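Local coordinates for methylenetetrahydrofolate--tRNA-(uracil-5-)-methyltransferase TrmFO (Thermus thermophilus, PDB 3G5S), which catalyses the folate- and FAD-dependent methylation of uridine 54 in tRNA, using methylenetetrahydrofolate and a reduced nicotinamide cofactor to form 5-methyluridine, at residues G134-E139 with M307-Y312; D151-Y156 with Y312-R317; A9-S14 with A47-S52. One frame throughout, in Å; residues are numbered along the deposited sequence.

Contact 1 (G134-E139 with M307-Y312); sequences GPLTSE and MHRNTY. With FAD (flavin-adenine dinucleotide), chain B.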
loop_
_atom_site.group_PDB
_atom_site.type_symbol
_atom_site.label_atom_id
_atom_site.label_comp_id
_atom_site.label_asym_id
_atom_site.label_seq_id
_atom_site.Cartn_x
_atom_site.Cartn_y
_atom_site.Cartn_z
ATOM N N GLY A 134 8.526 8.201 -4.352
ATOM C CA GLY A 134 7.097 8.426 -4.278
ATOM C C GLY A 134 6.299 8.197 -5.541
ATOM O O GLY A 134 6.817 7.761 -6.569
ATOM N N PRO A 135 5.004 8.511 -5.473
ATOM C CA PRO A 135 4.113 8.284 -6.614
ATOM C C PRO A 135 4.488 9.120 -7.833
ATOM O O PRO A 135 4.140 8.742 -8.945
ATOM C CB PRO A 135 2.748 8.724 -6.083
ATOM C CG PRO A 135 3.040 9.638 -4.957
ATOM C CD PRO A 135 4.315 9.160 -4.341
ATOM N N LEU A 136 5.186 10.230 -7.618
ATOM C CA LEU A 136 5.582 11.117 -8.703
ATOM C C LEU A 136 7.111 11.129 -8.838
ATOM O O LEU A 136 7.733 12.155 -9.106
ATOM C CB LEU A 136 5.002 12.516 -8.483
ATOM C CG LEU A 136 3.469 12.521 -8.390
ATOM C CD1 LEU A 136 2.927 13.874 -7.949
ATOM C CD2 LEU A 136 2.842 12.088 -9.711
ATOM N N THR A 137 7.696 9.953 -8.639
ATOM C CA THR A 137 9.098 9.695 -8.938
ATOM C C THR A 137 9.468 10.354 -10.268
ATOM O O THR A 137 8.739 10.226 -11.252
ATOM C CB THR A 137 9.351 8.175 -9.029
ATOM O OG1 THR A 137 9.285 7.582 -7.723
ATOM C CG2 THR A 137 10.711 7.885 -9.612
ATOM N N SER A 138 10.595 11.059 -10.308
ATOM C CA SER A 138 10.961 11.768 -11.530
ATOM C C SER A 138 11.133 10.798 -12.693
ATOM O O SER A 138 11.520 9.639 -12.517
ATOM C CB SER A 138 12.226 12.602 -11.342
ATOM O OG SER A 138 13.377 11.792 -11.453
ATOM N N GLU A 139 10.838 11.291 -13.889
ATOM C CA GLU A 139 10.910 10.475 -15.084
ATOM C C GLU A 139 12.287 9.839 -15.264
ATOM O O GLU A 139 12.393 8.661 -15.601
ATOM C CB GLU A 139 10.553 11.321 -16.304
ATOM C CG GLU A 139 10.667 10.596 -17.630
ATOM C CD GLU A 139 10.273 11.481 -18.796
ATOM O OE1 GLU A 139 9.266 12.210 -18.669
ATOM O OE2 GLU A 139 10.968 11.450 -19.831
HETATM N N MSE A 307 -7.918 4.321 -8.990
HETATM C CA MSE A 307 -7.385 4.572 -10.325
HETATM C C MSE A 307 -6.627 5.875 -10.297
HETATM O O MSE A 307 -7.237 6.934 -10.408
HETATM C CB MSE A 307 -8.521 4.788 -11.333
HETATM C CG MSE A 307 -9.378 3.593 -11.668
HETATM SE SE MSE A 307 -8.795 2.628 -13.267
HETATM C CE MSE A 307 -8.355 4.106 -14.450
ATOM N N HIS A 308 -5.313 5.834 -10.159
ATOM C CA HIS A 308 -4.589 7.086 -10.276
ATOM C C HIS A 308 -3.159 6.949 -10.748
ATOM O O HIS A 308 -2.588 5.856 -10.798
ATOM C CB HIS A 308 -4.661 7.926 -8.993
ATOM C CG HIS A 308 -4.421 7.154 -7.735
ATOM N ND1 HIS A 308 -3.211 6.569 -7.435
ATOM C CD2 HIS A 308 -5.236 6.896 -6.684
ATOM C CE1 HIS A 308 -3.290 5.978 -6.256
ATOM N NE2 HIS A 308 -4.510 6.153 -5.784
ATOM N N ARG A 309 -2.608 8.094 -11.119
ATOM C CA ARG A 309 -1.204 8.221 -11.433
ATOM C C ARG A 309 -0.393 7.861 -10.192
ATOM O O ARG A 309 -0.589 8.441 -9.122
ATOM C CB ARG A 309 -0.928 9.657 -11.867
ATOM C CG ARG A 309 0.524 10.014 -11.981
ATOM C CD ARG A 309 1.109 9.544 -13.291
ATOM N NE ARG A 309 2.488 9.994 -13.396
ATOM C CZ ARG A 309 3.526 9.309 -12.932
ATOM N NH1 ARG A 309 3.339 8.132 -12.355
ATOM N NH2 ARG A 309 4.751 9.795 -13.052
ATOM N N ASN A 310 0.512 6.903 -10.341
ATOM C CA ASN A 310 1.208 6.324 -9.197
ATOM C C ASN A 310 2.348 5.459 -9.698
ATOM O O ASN A 310 2.120 4.348 -10.160
ATOM C CB ASN A 310 0.215 5.471 -8.381
ATOM C CG ASN A 310 0.779 4.981 -7.044
ATOM O OD1 ASN A 310 0.702 5.674 -6.027
ATOM N ND2 ASN A 310 1.308 3.760 -7.033
ATOM N N THR A 311 3.574 5.965 -9.620
ATOM C CA THR A 311 4.744 5.169 -9.979
ATOM C C THR A 311 5.120 4.229 -8.849
ATOM O O THR A 311 5.289 4.656 -7.705
ATOM C CB THR A 311 5.928 6.061 -10.312
ATOM O OG1 THR A 311 5.610 6.800 -11.493
ATOM C CG2 THR A 311 7.161 5.234 -10.577
ATOM N N TYR A 312 5.258 2.949 -9.171
ATOM C CA TYR A 312 5.647 1.966 -8.175
ATOM C C TYR A 312 6.266 0.733 -8.818
ATOM O O TYR A 312 6.052 0.445 -9.997
ATOM C CB TYR A 312 4.451 1.588 -7.274
ATOM C CG TYR A 312 3.386 0.767 -7.970
ATOM C CD1 TYR A 312 2.475 1.360 -8.838
ATOM C CD2 TYR A 312 3.290 -0.602 -7.767
ATOM C CE1 TYR A 312 1.505 0.609 -9.481
ATOM C CE2 TYR A 312 2.320 -1.360 -8.405
ATOM C CZ TYR A 312 1.429 -0.749 -9.265
ATOM O OH TYR A 312 0.458 -1.482 -9.918
HETATM P PA FAD B . 6.492 11.448 -1.362
HETATM O O1A FAD B . 5.827 11.962 -2.606
HETATM O O2A FAD B . 5.971 11.907 -0.036
HETATM O O5B FAD B . 8.059 11.755 -1.385
HETATM C C5B FAD B . 8.842 11.523 -2.539
HETATM C C4B FAD B . 9.890 12.617 -2.600
HETATM O O4B FAD B . 10.831 12.307 -3.615
HETATM C C3B FAD B . 9.282 13.968 -2.971
HETATM O O3B FAD B . 9.670 14.964 -2.045
HETATM C C2B FAD B . 9.826 14.251 -4.371
HETATM O O2B FAD B . 10.033 15.619 -4.659
HETATM C C1B FAD B . 11.139 13.493 -4.351
HETATM N N9A FAD B . 11.684 13.026 -5.635
HETATM C C8A FAD B . 11.030 12.360 -6.633
HETATM N N7A FAD B . 11.924 12.024 -7.587
HETATM C C5A FAD B . 13.147 12.467 -7.191
HETATM C C6A FAD B . 14.412 12.407 -7.758
HETATM N N6A FAD B . 14.676 11.669 -8.845
HETATM N N1A FAD B . 15.461 12.960 -7.075
HETATM C C2A FAD B . 15.280 13.588 -5.865
HETATM N N3A FAD B . 14.031 13.653 -5.291
HETATM C C4A FAD B . 13.002 13.101 -5.966
HETATM N N1 FAD B . -1.856 9.310 1.011
HETATM C C2 FAD B . -2.694 9.277 2.096
HETATM O O2 FAD B . -2.471 8.516 3.036
HETATM N N3 FAD B . -3.796 10.111 2.130
HETATM C C4 FAD B . -4.086 10.993 1.102
HETATM O O4 FAD B . -5.077 11.731 1.165
HETATM C C4X FAD B . -3.224 11.018 0.005
HETATM N N5 FAD B . -3.461 11.866 -1.053
HETATM C C5X FAD B . -2.593 11.883 -2.126
HETATM C C6 FAD B . -2.839 12.753 -3.183
HETATM C C7 FAD B . -1.988 12.784 -4.280
HETATM C C7M FAD B . -2.259 13.726 -5.420
HETATM C C8 FAD B . -0.880 11.944 -4.310
HETATM C C8M FAD B . 0.050 11.970 -5.488
HETATM C C9 FAD B . -0.630 11.074 -3.251
HETATM C C9A FAD B . -1.485 11.036 -2.152
HETATM N N10 FAD B . -1.248 10.157 -1.103
HETATM C C10 FAD B . -2.117 10.171 -0.029
HETATM C "C1'" FAD B . -0.521 8.859 -1.378
HETATM C "C2'" FAD B . 0.773 8.676 -0.566
HETATM O "O2'" FAD B . 0.529 8.148 0.727
HETATM C "C3'" FAD B . 1.595 9.962 -0.490
HETATM O "O3'" FAD B . 1.994 10.268 -1.811
HETATM C "C4'" FAD B . 2.832 9.839 0.399
HETATM O "O4'" FAD B . 3.372 11.134 0.566
HETATM C "C5'" FAD B . 3.862 8.874 -0.176
HETATM O "O5'" FAD B . 5.078 9.005 0.527
HETATM P P FAD B . 6.459 8.777 -0.248
HETATM O O1P FAD B . 6.483 7.436 -0.908
HETATM O O2P FAD B . 7.551 9.089 0.721
HETATM O O3P FAD B . 6.423 9.847 -1.446
HETATM O O HOH W 1 7.375 8.468 -12.585
#

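Contact 2 (D151-Y156 with Y312-R317); sequences DHFLAY and YLNAPR. With GSH (glutathione), chain C; EDO (1,2-ethanediol), chain F.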
loop_
_atom_site.group_PDB
_atom_site.type_symbol
_atom_site.label_atom_id
_atom_site.label_comp_id
_atom_site.label_asym_id
_atom_site.label_seq_id
_atom_site.Cartn_x
_atom_site.Cartn_y
_atom_site.Cartn_z
ATOM N N ASP A 151 11.554 -3.160 -17.825
ATOM C CA ASP A 151 10.459 -2.245 -18.137
ATOM C C ASP A 151 9.143 -2.681 -17.512
ATOM O O ASP A 151 8.331 -1.848 -17.109
ATOM C CB ASP A 151 10.256 -2.155 -19.652
ATOM C CG ASP A 151 11.368 -1.405 -20.356
ATOM O OD1 ASP A 151 12.258 -0.866 -19.673
ATOM O OD2 ASP A 151 11.344 -1.351 -21.603
ATOM N N HIS A 152 8.921 -3.990 -17.454
ATOM C CA HIS A 152 7.635 -4.507 -17.004
ATOM C C HIS A 152 7.471 -4.514 -15.495
ATOM O O HIS A 152 6.397 -4.846 -14.998
ATOM C CB HIS A 152 7.391 -5.911 -17.565
ATOM C CG HIS A 152 7.130 -5.933 -19.037
ATOM N ND1 HIS A 152 8.066 -6.363 -19.952
ATOM C CD2 HIS A 152 6.042 -5.567 -19.753
ATOM C CE1 HIS A 152 7.560 -6.268 -21.170
ATOM N NE2 HIS A 152 6.334 -5.788 -21.077
ATOM N N PHE A 153 8.524 -4.140 -14.774
ATOM C CA PHE A 153 8.494 -4.210 -13.319
ATOM C C PHE A 153 8.347 -2.855 -12.631
ATOM O O PHE A 153 8.447 -2.759 -11.412
ATOM C CB PHE A 153 9.687 -5.011 -12.795
ATOM C CG PHE A 153 9.701 -6.429 -13.285
ATOM C CD1 PHE A 153 8.611 -7.258 -13.076
ATOM C CD2 PHE A 153 10.781 -6.922 -13.992
ATOM C CE1 PHE A 153 8.613 -8.564 -13.539
ATOM C CE2 PHE A 153 10.790 -8.224 -14.459
ATOM C CZ PHE A 153 9.706 -9.042 -14.235
ATOM N N LEU A 154 8.058 -1.827 -13.421
ATOM C CA LEU A 154 7.679 -0.522 -12.906
ATOM C C LEU A 154 6.390 -0.099 -13.599
ATOM O O LEU A 154 6.280 -0.196 -14.820
ATOM C CB LEU A 154 8.786 0.511 -13.128
ATOM C CG LEU A 154 8.492 1.934 -12.650
ATOM C CD1 LEU A 154 9.760 2.643 -12.203
ATOM C CD2 LEU A 154 7.781 2.741 -13.737
ATOM N N ALA A 155 5.412 0.333 -12.811
ATOM C CA ALA A 155 4.142 0.810 -13.330
ATOM C C ALA A 155 4.016 2.305 -13.082
ATOM O O ALA A 155 4.632 2.842 -12.157
ATOM C CB ALA A 155 2.994 0.059 -12.675
ATOM N N TYR A 156 3.205 2.968 -13.909
ATOM C CA TYR A 156 2.978 4.405 -13.796
ATOM C C TYR A 156 1.597 4.747 -13.247
ATOM O O TYR A 156 1.327 5.906 -12.942
ATOM C CB TYR A 156 3.174 5.093 -15.147
ATOM C CG TYR A 156 4.608 5.098 -15.612
ATOM C CD1 TYR A 156 5.543 5.943 -15.032
ATOM C CD2 TYR A 156 5.030 4.253 -16.626
ATOM C CE1 TYR A 156 6.862 5.945 -15.451
ATOM C CE2 TYR A 156 6.342 4.250 -17.054
ATOM C CZ TYR A 156 7.254 5.098 -16.462
ATOM O OH TYR A 156 8.564 5.094 -16.889
ATOM N N TYR A 312 5.258 2.949 -9.171
ATOM C CA TYR A 312 5.647 1.966 -8.175
ATOM C C TYR A 312 6.266 0.733 -8.818
ATOM O O TYR A 312 6.052 0.445 -9.997
ATOM C CB TYR A 312 4.451 1.588 -7.274
ATOM C CG TYR A 312 3.386 0.767 -7.970
ATOM C CD1 TYR A 312 2.475 1.360 -8.838
ATOM C CD2 TYR A 312 3.290 -0.602 -7.767
ATOM C CE1 TYR A 312 1.505 0.609 -9.481
ATOM C CE2 TYR A 312 2.320 -1.360 -8.405
ATOM C CZ TYR A 312 1.429 -0.749 -9.265
ATOM O OH TYR A 312 0.458 -1.482 -9.918
ATOM N N LEU A 313 7.030 0.012 -8.011
ATOM C CA LEU A 313 7.707 -1.207 -8.419
ATOM C C LEU A 313 6.899 -2.466 -8.149
ATOM O O LEU A 313 6.055 -2.506 -7.244
ATOM C CB LEU A 313 9.022 -1.329 -7.659
ATOM C CG LEU A 313 10.034 -0.226 -7.953
ATOM C CD1 LEU A 313 11.147 -0.276 -6.932
ATOM C CD2 LEU A 313 10.589 -0.354 -9.371
ATOM N N ASN A 314 7.191 -3.505 -8.924
ATOM C CA ASN A 314 6.645 -4.817 -8.660
ATOM C C ASN A 314 7.396 -5.417 -7.484
ATOM O O ASN A 314 8.416 -6.085 -7.645
ATOM C CB ASN A 314 6.750 -5.715 -9.891
ATOM C CG ASN A 314 5.891 -6.943 -9.756
ATOM O OD1 ASN A 314 5.971 -7.646 -8.747
ATOM N ND2 ASN A 314 5.039 -7.192 -10.744
ATOM N N ALA A 315 6.898 -5.141 -6.288
ATOM C CA ALA A 315 7.580 -5.573 -5.077
ATOM C C ALA A 315 7.781 -7.088 -5.008
ATOM O O ALA A 315 8.873 -7.541 -4.682
ATOM C CB ALA A 315 6.884 -5.040 -3.831
ATOM N N PRO A 316 6.747 -7.891 -5.328
ATOM C CA PRO A 316 6.987 -9.330 -5.179
ATOM C C PRO A 316 8.092 -9.848 -6.098
ATOM O O PRO A 316 8.789 -10.796 -5.735
ATOM C CB PRO A 316 5.634 -9.956 -5.540
ATOM C CG PRO A 316 4.638 -8.888 -5.279
ATOM C CD PRO A 316 5.324 -7.583 -5.561
ATOM N N ARG A 317 8.262 -9.233 -7.262
ATOM C CA ARG A 317 9.320 -9.661 -8.170
ATOM C C ARG A 317 10.690 -9.111 -7.786
ATOM O O ARG A 317 11.699 -9.733 -8.086
ATOM C CB ARG A 317 8.994 -9.243 -9.604
ATOM C CG ARG A 317 7.810 -9.970 -10.223
ATOM C CD ARG A 317 7.985 -11.491 -10.218
ATOM N NE ARG A 317 9.148 -11.942 -10.976
ATOM C CZ ARG A 317 9.142 -12.193 -12.279
ATOM N NH1 ARG A 317 8.030 -12.026 -12.983
ATOM N NH2 ARG A 317 10.252 -12.603 -12.882
HETATM N N1 GSH C . -0.918 -1.152 -12.484
HETATM C CA1 GSH C . -0.114 -2.225 -13.038
HETATM C C1 GSH C . 0.380 -1.931 -14.446
HETATM O O11 GSH C . 0.146 -0.667 -14.986
HETATM O O12 GSH C . 1.187 -2.647 -14.941
HETATM C CB1 GSH C . -0.755 -3.605 -12.917
HETATM C CG1 GSH C . -1.763 -4.012 -13.986
HETATM C CD1 GSH C . -3.115 -3.304 -14.016
HETATM O OE1 GSH C . -3.337 -2.319 -13.387
HETATM N N2 GSH C . -4.139 -3.895 -14.831
HETATM C CA2 GSH C . -5.464 -3.362 -14.835
HETATM C C2 GSH C . -6.446 -4.244 -14.069
HETATM O O2 GSH C . -6.956 -5.172 -14.602
HETATM C CB2 GSH C . -5.866 -3.165 -16.287
HETATM S SG2 GSH C . -7.411 -2.282 -16.590
HETATM N N3 GSH C . -7.067 -3.663 -12.895
HETATM C CA3 GSH C . -8.135 -4.378 -12.230
HETATM C C3 GSH C . -7.670 -5.569 -11.403
HETATM O O31 GSH C . -8.322 -6.559 -11.290
HETATM O O32 GSH C . -6.343 -5.552 -11.024
HETATM C C1 EDO F . 3.613 -3.523 -11.173
HETATM O O1 EDO F . 2.493 -4.350 -11.499
HETATM C C2 EDO F . 4.536 -3.475 -12.383
HETATM O O2 EDO F . 5.002 -4.801 -12.647
#

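Contact 3 (A9-S14 with A47-S52); sequences AGLAGS and AEIVCS. With FAD (flavin-adenine dinucleotide), chain B.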
loop_
_atom_site.group_PDB
_atom_site.type_symbol
_atom_site.label_atom_id
_atom_site.label_comp_id
_atom_site.label_asym_id
_atom_site.label_seq_id
_atom_site.Cartn_x
_atom_site.Cartn_y
_atom_site.Cartn_z
ATOM N N ALA A 9 12.894 13.122 -0.027
ATOM C CA ALA A 9 12.646 13.539 1.348
ATOM C C ALA A 9 11.156 13.733 1.609
ATOM O O ALA A 9 10.732 14.755 2.157
ATOM C CB ALA A 9 13.416 14.803 1.667
ATOM N N GLY A 10 10.365 12.743 1.208
ATOM C CA GLY A 10 8.951 12.724 1.520
ATOM C C GLY A 10 8.691 11.982 2.818
ATOM O O GLY A 10 9.519 11.980 3.734
ATOM N N LEU A 11 7.541 11.331 2.908
ATOM C CA LEU A 11 7.191 10.596 4.123
ATOM C C LEU A 11 8.183 9.456 4.389
ATOM O O LEU A 11 8.709 9.314 5.497
ATOM C CB LEU A 11 5.764 10.047 4.018
ATOM C CG LEU A 11 4.624 11.001 4.396
ATOM C CD1 LEU A 11 4.565 11.220 5.907
ATOM C CD2 LEU A 11 4.692 12.339 3.660
ATOM N N ALA A 12 8.432 8.638 3.367
ATOM C CA ALA A 12 9.314 7.489 3.520
ATOM C C ALA A 12 10.772 7.884 3.710
ATOM O O ALA A 12 11.453 7.350 4.578
ATOM C CB ALA A 12 9.174 6.543 2.334
ATOM N N GLY A 13 11.257 8.807 2.885
ATOM C CA GLY A 13 12.659 9.162 2.928
ATOM C C GLY A 13 13.008 9.881 4.214
ATOM O O GLY A 13 14.100 9.698 4.765
ATOM N N SER A 14 12.089 10.708 4.707
ATOM C CA SER A 14 12.342 11.402 5.957
ATOM C C SER A 14 12.490 10.400 7.100
ATOM O O SER A 14 13.395 10.525 7.935
ATOM C CB SER A 14 11.228 12.403 6.263
ATOM O OG SER A 14 11.227 13.484 5.341
ATOM N N ALA A 47 8.756 15.740 3.977
ATOM C CA ALA A 47 7.524 15.090 4.400
ATOM C C ALA A 47 6.305 16.004 4.258
ATOM O O ALA A 47 5.375 15.965 5.058
ATOM C CB ALA A 47 7.654 14.553 5.827
ATOM N N GLU A 48 6.309 16.819 3.211
ATOM C CA GLU A 48 5.129 17.583 2.855
ATOM C C GLU A 48 3.944 16.648 2.638
ATOM O O GLU A 48 4.062 15.632 1.948
ATOM C CB GLU A 48 5.385 18.398 1.582
ATOM C CG GLU A 48 4.145 19.108 1.056
ATOM C CD GLU A 48 4.403 19.966 -0.185
ATOM O OE1 GLU A 48 5.573 20.270 -0.504
ATOM O OE2 GLU A 48 3.415 20.339 -0.847
ATOM N N ILE A 49 2.811 17.008 3.230
ATOM C CA ILE A 49 1.562 16.282 3.069
ATOM C C ILE A 49 0.806 16.920 1.907
ATOM O O ILE A 49 0.399 18.076 1.991
ATOM C CB ILE A 49 0.718 16.387 4.356
ATOM C CG1 ILE A 49 1.439 15.716 5.529
ATOM C CG2 ILE A 49 -0.675 15.804 4.147
ATOM C CD1 ILE A 49 1.370 14.204 5.508
ATOM N N VAL A 50 0.640 16.185 0.811
ATOM C CA VAL A 50 0.126 16.805 -0.411
ATOM C C VAL A 50 -1.398 16.846 -0.534
ATOM O O VAL A 50 -1.925 17.583 -1.358
ATOM C CB VAL A 50 0.736 16.189 -1.695
ATOM C CG1 VAL A 50 2.245 16.356 -1.694
ATOM C CG2 VAL A 50 0.333 14.736 -1.838
ATOM N N CYS A 51 -2.109 16.075 0.282
ATOM C CA CYS A 51 -3.566 16.028 0.165
ATOM C C CYS A 51 -4.247 16.061 1.531
ATOM O O CYS A 51 -4.057 17.003 2.297
ATOM C CB CYS A 51 -3.995 14.792 -0.626
ATOM S SG CYS A 51 -5.649 14.882 -1.339
ATOM N N SER A 52 -5.045 15.042 1.834
ATOM C CA SER A 52 -5.732 14.985 3.122
ATOM C C SER A 52 -4.735 15.057 4.268
ATOM O O SER A 52 -3.609 14.586 4.142
ATOM C CB SER A 52 -6.564 13.708 3.247
ATOM O OG SER A 52 -7.035 13.539 4.575
HETATM P PA FAD B . 6.492 11.448 -1.362
HETATM O O1A FAD B . 5.827 11.962 -2.606
HETATM O O2A FAD B . 5.971 11.907 -0.036
HETATM O O5B FAD B . 8.059 11.755 -1.385
HETATM C C5B FAD B . 8.842 11.523 -2.539
HETATM C C4B FAD B . 9.890 12.617 -2.600
HETATM O O4B FAD B . 10.831 12.307 -3.615
HETATM C C3B FAD B . 9.282 13.968 -2.971
HETATM O O3B FAD B . 9.670 14.964 -2.045
HETATM C C2B FAD B . 9.826 14.251 -4.371
HETATM O O2B FAD B . 10.033 15.619 -4.659
HETATM C C1B FAD B . 11.139 13.493 -4.351
HETATM N N9A FAD B . 11.684 13.026 -5.635
HETATM C C8A FAD B . 11.030 12.360 -6.633
HETATM N N7A FAD B . 11.924 12.024 -7.587
HETATM C C5A FAD B . 13.147 12.467 -7.191
HETATM C C6A FAD B . 14.412 12.407 -7.758
HETATM N N6A FAD B . 14.676 11.669 -8.845
HETATM N N1A FAD B . 15.461 12.960 -7.075
HETATM C C2A FAD B . 15.280 13.588 -5.865
HETATM N N3A FAD B . 14.031 13.653 -5.291
HETATM C C4A FAD B . 13.002 13.101 -5.966
HETATM N N1 FAD B . -1.856 9.310 1.011
HETATM C C2 FAD B . -2.694 9.277 2.096
HETATM O O2 FAD B . -2.471 8.516 3.036
HETATM N N3 FAD B . -3.796 10.111 2.130
HETATM C C4 FAD B . -4.086 10.993 1.102
HETATM O O4 FAD B . -5.077 11.731 1.165
HETATM C C4X FAD B . -3.224 11.018 0.005
HETATM N N5 FAD B . -3.461 11.866 -1.053
HETATM C C5X FAD B . -2.593 11.883 -2.126
HETATM C C6 FAD B . -2.839 12.753 -3.183
HETATM C C7 FAD B . -1.988 12.784 -4.280
HETATM C C7M FAD B . -2.259 13.726 -5.420
HETATM C C8 FAD B . -0.880 11.944 -4.310
HETATM C C8M FAD B . 0.050 11.970 -5.488
HETATM C C9 FAD B . -0.630 11.074 -3.251
HETATM C C9A FAD B . -1.485 11.036 -2.152
HETATM N N10 FAD B . -1.248 10.157 -1.103
HETATM C C10 FAD B . -2.117 10.171 -0.029
HETATM C "C1'" FAD B . -0.521 8.859 -1.378
HETATM C "C2'" FAD B . 0.773 8.676 -0.566
HETATM O "O2'" FAD B . 0.529 8.148 0.727
HETATM C "C3'" FAD B . 1.595 9.962 -0.490
HETATM O "O3'" FAD B . 1.994 10.268 -1.811
HETATM C "C4'" FAD B . 2.832 9.839 0.399
HETATM O "O4'" FAD B . 3.372 11.134 0.566
HETATM C "C5'" FAD B . 3.862 8.874 -0.176
HETATM O "O5'" FAD B . 5.078 9.005 0.527
HETATM P P FAD B . 6.459 8.777 -0.248
HETATM O O1P FAD B . 6.483 7.436 -0.908
HETATM O O2P FAD B . 7.551 9.089 0.721
HETATM O O3P FAD B . 6.423 9.847 -1.446
#

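Contact 1 (G134-E139 with M307-Y312)
Pro135 and Thr311 are tied by one backbone bond: Thr311 N donates to Pro135 O over 2.9 Å, nearly straight at 171° at the hydrogen. The Thr311 side chain lies against the same carbonyl, with CB 3.5 Å from Pro135 O. Its two branches then part company. With OG1 beside the backbone N (chi1 -65°), CG2 lies anti to that N; Thr311 CG2 packs at 4.0 Å on Thr137 CB. OG1 turns to the guanidinium of Arg309. Arg309 runs out with CG anti to its own N and bends at chi2 (81°), which brings the flat group back beside Thr311. There NH1 donates to Thr311 OG1 over 2.8 Å, almost exactly in the guanidinium plane, and CD2 of Leu136 lies over one face near its rim, closest to Arg309 CG. Water 1, at the guanidinium edge, closes the network: it accepts from Arg309 NH2, donates to Thr137 O and is hydrogen-bonded to Thr311 OG1. NH1 has a second partner in Tyr156 O.

The Pro135 ring is wedged between strand 309-313 and the cofactor, with CB 3.7 Å from Asn310 OD1 and CG 3.4 Å from O3' of FAD. A type I turn from Gly134 to Thr137 sets this up, Gly134 O accepting from both N and OG1 of Thr137. Glycine suits the turn's first position, since a side chain there would run into the FAD pyrophosphate. Past the turn, Ser138 N donates to adenine N7A of FAD over 3.2 Å. Thr311 O, buried here, has no hydrogen-bond partner in the model. The guanidinium partners named here, Thr311 OG1, Tyr156 O and the water, are neutral oxygens, so its positive charge is probably offset by their dipoles and not by an ion pair.

Contact 2 (D151-Y156 with Y312-R317)
The guanidinium of Arg317 has the rim of the Phe153 ring over one face, CZ standing 3.5 Å above its plane. Seen from the ring, the arginine comes in at the edge, with Arg317 NH1 3.6 Å from Phe153 CE1, and the two planes are 70° apart, so this is not a parallel stack. Bends at chi2 and chi3 fold the arginine chain back along the phenyl edge. The Tyr312 ring has glutathione N1 at its edge, near the ring plane, while Ala155 CB approaches obliquely, 3.6 Å from CE1, and a carbon of an ethanediol, probably from the crystallisation liquor, also approaches at a slant. Tyr312 OH accepts from glutathione N1 over 2.9 Å and donates to Phe390 O.

Strands 154-155 and 309-313 form a two-stranded antiparallel sheet. Ala155 and Tyr312 are its hydrogen-bonded pair: Ala155 N reaches Tyr312 O at 2.9 Å, nearly along the C=O axis (168°), and Tyr312 N returns to Ala155 O at 3.1 Å. Leu154 and Leu313, the non-hydrogen-bonded pair, put their side chains on the other face, Leu154 CD1 lying 4.2 Å from Leu313 CD2. A phenylalanine in place of Tyr312 would probably cost the glutathione amine this acceptor and Phe390 O one of its donors.

Beyond the sheet, Asn314 N donates to Phe153 O over 2.9 Å. Asn314 also N-caps helix 315-318, its OD1 accepting from Arg317 N, while ND2 is hydrogen-bonded to Pro387 O and to ethanediol O2.

Contact 3 (A9-S14 with A47-S52)
In the FAD-binding glycine-rich turn, Ala9 meets Ala47 at the point where strand 4-7 gives way to helix 11-22. Ala47 N donates to Ala9 O over 2.9 Å with 162° at the hydrogen, and Ala47 itself takes up a left-handed backbone conformation (phi 59°). On the helix side, Ser14 OG donates to Gly10 O over 2.8 Å. Ser14 N donates to that oxygen from the opposite face of its carbonyl plane, so two donors hold Gly10 O. The hydroxyl also lies against the CB of Ala47.

Leu11 supplies the apolar part. With CG beside the backbone N (chi1 -84°), its CD2 packs 4.3 Å from Ala47 CB and 4.2 Å from Ile49 CD1, and also touches the ribityl chain of FAD. Phe100 of helix 97-109 covers both Leu11 and Ile49.

FAD runs along both segments. Ala12 N donates to phosphate oxygen O2P of FAD over 2.8 Å. A weak bond joins Leu11 N to FAD O2A. Gly10 CA comes within 3.2 Å of O5B, where a side chain would clash. At the far end, Val50 CG2 packs 3.9 Å from C7 of the flavin. Helix-start amides on the pyrophosphate, where the helix dipole would probably help offset its charge, together with Gly8, Gly10 and Gly13 in GxGxxG spacing, are the signature of the Rossmann-type dinucleotide-binding fold.

Contacts 1 and 3 are largely buried and both meet FAD, but through different parts of the chain, whose nearest atoms are about 7 Å apart. Contact 3 relies on a glycine turn, helix-start amides and apolar packing of leucine, isoleucine and alanine side chains, whereas contact 1 combines a proline with an arginine-water network reaching the exposed edge. Contact 2 is only partly buried and borders glutathione through Ala155 and the shared Tyr312. It also has strand 309-313 in common with contact 1, and the two touch directly: Tyr156 O lies 2.9 Å from Asn310 N, a probable hydrogen bond. That strand thus pairs with strand 154-155 in contact 2 and meets the loop 134-139 in contact 1. Contacts 2 and 3 stand apart, centres 21 Å from each other.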